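Local coordinates for phosphotriesterase family protein (Listeria monocytogenes serotype 4b str. H7858, PDB 3PNZ) that probably hydrolyses phosphorylated sugar lactones, using a pair of zinc ions bound in an amidohydrolase-fold barrel, at residues S48-Q53 with Y279-H284. Numbering follows the deposited sequence.
Sequences SQLDVQ and YKHYGH
D51 OD1 is gripped by two backbone amides: K280 N donates to it at 3.0 Å, and L288 N supplies a second hydrogen bond. The other oxygen of this buried carboxylate, OD2, accepts from H281 N at 2.9 Å. Neither cross-contact bond is quite straight, but both are well formed and use syn lone pairs, so the carboxylate spans two consecutive N-H groups in the weakly bonded helical turn of about 280-283, whose amides would be expected to stabilise the negative charge. OD2 also lies in the plane of the H281 ring at its edge, 3.1 Å from CD2, with carboxylate and ring planes 83° apart. One face of that imidazole receives L50 CB in a CH-pi contact, 3.6 Å from the ring centroid and 21° off its normal. About one turn earlier in the helix than D51, Y282 OH donates to S48 OG at 2.7 Å; with OG anti to the carbonyl carbon (chi1 -60°), it meets the hydroxyl at the edge of the phenol ring. The Y279 ring lies oblique to the D51 carboxylate. Its hydroxyl binds the carbonyl of the zinc ligand H24, while H281 NE2 is hydrogen-bonded to D54 OD2, which helps fix the imidazole's rotation. The contact thus joins helix 45-57, which follows barrel strand 19-23 and packs through V52 on helix 75-85, to the segment following strand 267-269.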
loop_
_atom_site.group_PDB
_atom_site.type_symbol
_atom_site.label_atom_id
_atom_site.label_comp_id
_atom_site.label_asym_id
_atom_site.label_seq_id
_atom_site.Cartn_x
_atom_site.Cartn_y
_atom_site.Cartn_z
ATOM N N SER A 48 -2.917 -17.651 4.478
ATOM C CA SER A 48 -2.609 -16.243 4.701
ATOM C C SER A 48 -2.668 -15.936 6.183
ATOM O O SER A 48 -1.805 -15.243 6.723
ATOM C CB SER A 48 -3.563 -15.334 3.928
ATOM O OG SER A 48 -3.487 -15.576 2.536
ATOM N N GLN A 49 -3.680 -16.481 6.853
ATOM C CA GLN A 49 -3.855 -16.228 8.278
ATOM C C GLN A 49 -2.661 -16.687 9.116
ATOM O O GLN A 49 -2.282 -16.032 10.089
ATOM C CB GLN A 49 -5.152 -16.866 8.786
ATOM C CG GLN A 49 -5.344 -16.698 10.277
ATOM C CD GLN A 49 -6.747 -17.061 10.727
ATOM O OE1 GLN A 49 -7.698 -17.003 9.942
ATOM N NE2 GLN A 49 -6.882 -17.433 11.993
ATOM N N LEU A 50 -2.056 -17.808 8.746
ATOM C CA LEU A 50 -0.903 -18.297 9.490
ATOM C C LEU A 50 0.259 -17.296 9.457
ATOM O O LEU A 50 0.940 -17.104 10.466
ATOM C CB LEU A 50 -0.471 -19.671 8.985
ATOM C CG LEU A 50 -1.463 -20.792 9.307
ATOM C CD1 LEU A 50 -1.149 -22.061 8.517
ATOM C CD2 LEU A 50 -1.470 -21.071 10.797
ATOM N N ASP A 51 0.479 -16.648 8.312
ATOM C CA ASP A 51 1.503 -15.602 8.242
ATOM C C ASP A 51 1.127 -14.376 9.085
ATOM O O ASP A 51 1.957 -13.828 9.810
ATOM C CB ASP A 51 1.772 -15.178 6.796
ATOM C CG ASP A 51 2.798 -16.073 6.102
ATOM O OD1 ASP A 51 3.938 -15.606 5.846
ATOM O OD2 ASP A 51 2.462 -17.240 5.810
ATOM N N VAL A 52 -0.119 -13.938 8.981
ATOM C CA VAL A 52 -0.570 -12.802 9.780
ATOM C C VAL A 52 -0.419 -13.119 11.274
ATOM O O VAL A 52 -0.025 -12.263 12.073
ATOM C CB VAL A 52 -2.024 -12.411 9.438
ATOM C CG1 VAL A 52 -2.517 -11.291 10.361
ATOM C CG2 VAL A 52 -2.120 -11.985 7.983
ATOM N N GLN A 53 -0.706 -14.362 11.650
ATOM C CA GLN A 53 -0.518 -14.782 13.037
ATOM C C GLN A 53 0.955 -14.732 13.464
ATOM O O GLN A 53 1.259 -14.377 14.599
ATOM C CB GLN A 53 -1.107 -16.177 13.274
ATOM C CG GLN A 53 -1.142 -16.602 14.740
ATOM C CD GLN A 53 -2.062 -15.723 15.580
ATOM O OE1 GLN A 53 -3.262 -15.628 15.316
ATOM N NE2 GLN A 53 -1.500 -15.072 16.584
ATOM N N TYR A 279 5.033 -15.918 0.902
ATOM C CA TYR A 279 4.412 -16.294 2.166
ATOM C C TYR A 279 5.069 -17.541 2.741
ATOM O O TYR A 279 5.348 -18.501 2.018
ATOM C CB TYR A 279 2.914 -16.531 1.971
ATOM C CG TYR A 279 2.064 -15.316 2.270
ATOM C CD1 TYR A 279 2.040 -14.219 1.406
ATOM C CD2 TYR A 279 1.278 -15.270 3.412
ATOM C CE1 TYR A 279 1.258 -13.099 1.687
ATOM C CE2 TYR A 279 0.502 -14.167 3.701
ATOM C CZ TYR A 279 0.485 -13.089 2.841
ATOM O OH TYR A 279 -0.299 -12.005 3.164
ATOM N N LYS A 280 5.320 -17.516 4.044
ATOM C CA LYS A 280 5.897 -18.652 4.733
ATOM C C LYS A 280 4.971 -19.861 4.613
ATOM O O LYS A 280 5.411 -20.979 4.320
ATOM C CB LYS A 280 6.132 -18.302 6.203
ATOM C CG LYS A 280 6.806 -19.399 7.011
ATOM C CD LYS A 280 7.039 -18.960 8.447
ATOM C CE LYS A 280 7.775 -20.030 9.245
ATOM N NZ LYS A 280 7.925 -19.636 10.680
ATOM N N HIS A 281 3.678 -19.634 4.809
ATOM C CA HIS A 281 2.742 -20.753 4.913
ATOM C C HIS A 281 2.040 -21.132 3.612
ATOM O O HIS A 281 1.154 -21.987 3.603
ATOM C CB HIS A 281 1.758 -20.511 6.064
ATOM C CG HIS A 281 2.437 -20.377 7.388
ATOM N ND1 HIS A 281 2.799 -21.467 8.150
ATOM C CD2 HIS A 281 2.868 -19.285 8.063
ATOM C CE1 HIS A 281 3.404 -21.053 9.249
ATOM N NE2 HIS A 281 3.459 -19.733 9.220
ATOM N N TYR A 282 2.433 -20.500 2.511
ATOM C CA TYR A 282 2.077 -21.017 1.198
ATOM C C TYR A 282 3.318 -21.723 0.653
ATOM O O TYR A 282 3.415 -22.943 0.707
ATOM C CB TYR A 282 1.673 -19.907 0.229
ATOM C CG TYR A 282 0.296 -19.262 0.373
ATOM C CD1 TYR A 282 -0.769 -19.667 -0.427
ATOM C CD2 TYR A 282 0.093 -18.177 1.227
ATOM C CE1 TYR A 282 -2.019 -19.044 -0.345
ATOM C CE2 TYR A 282 -1.159 -17.540 1.313
ATOM C CZ TYR A 282 -2.203 -17.984 0.521
ATOM O OH TYR A 282 -3.434 -17.365 0.577
ATOM N N GLY A 283 4.277 -20.945 0.149
ATOM C CA GLY A 283 5.448 -21.503 -0.512
ATOM C C GLY A 283 6.768 -21.457 0.242
ATOM O O GLY A 283 7.836 -21.571 -0.366
ATOM N N HIS A 284 6.704 -21.300 1.561
ATOM C CA HIS A 284 7.897 -21.326 2.406
ATOM C C HIS A 284 8.873 -20.195 2.112
ATOM O O HIS A 284 10.089 -20.359 2.230
ATOM C CB HIS A 284 8.587 -22.695 2.326
ATOM C CG HIS A 284 7.661 -23.840 2.588
ATOM N ND1 HIS A 284 7.108 -24.595 1.577
ATOM C CD2 HIS A 284 7.167 -24.338 3.746
ATOM C CE1 HIS A 284 6.323 -25.520 2.101
ATOM N NE2 HIS A 284 6.341 -25.386 3.415
#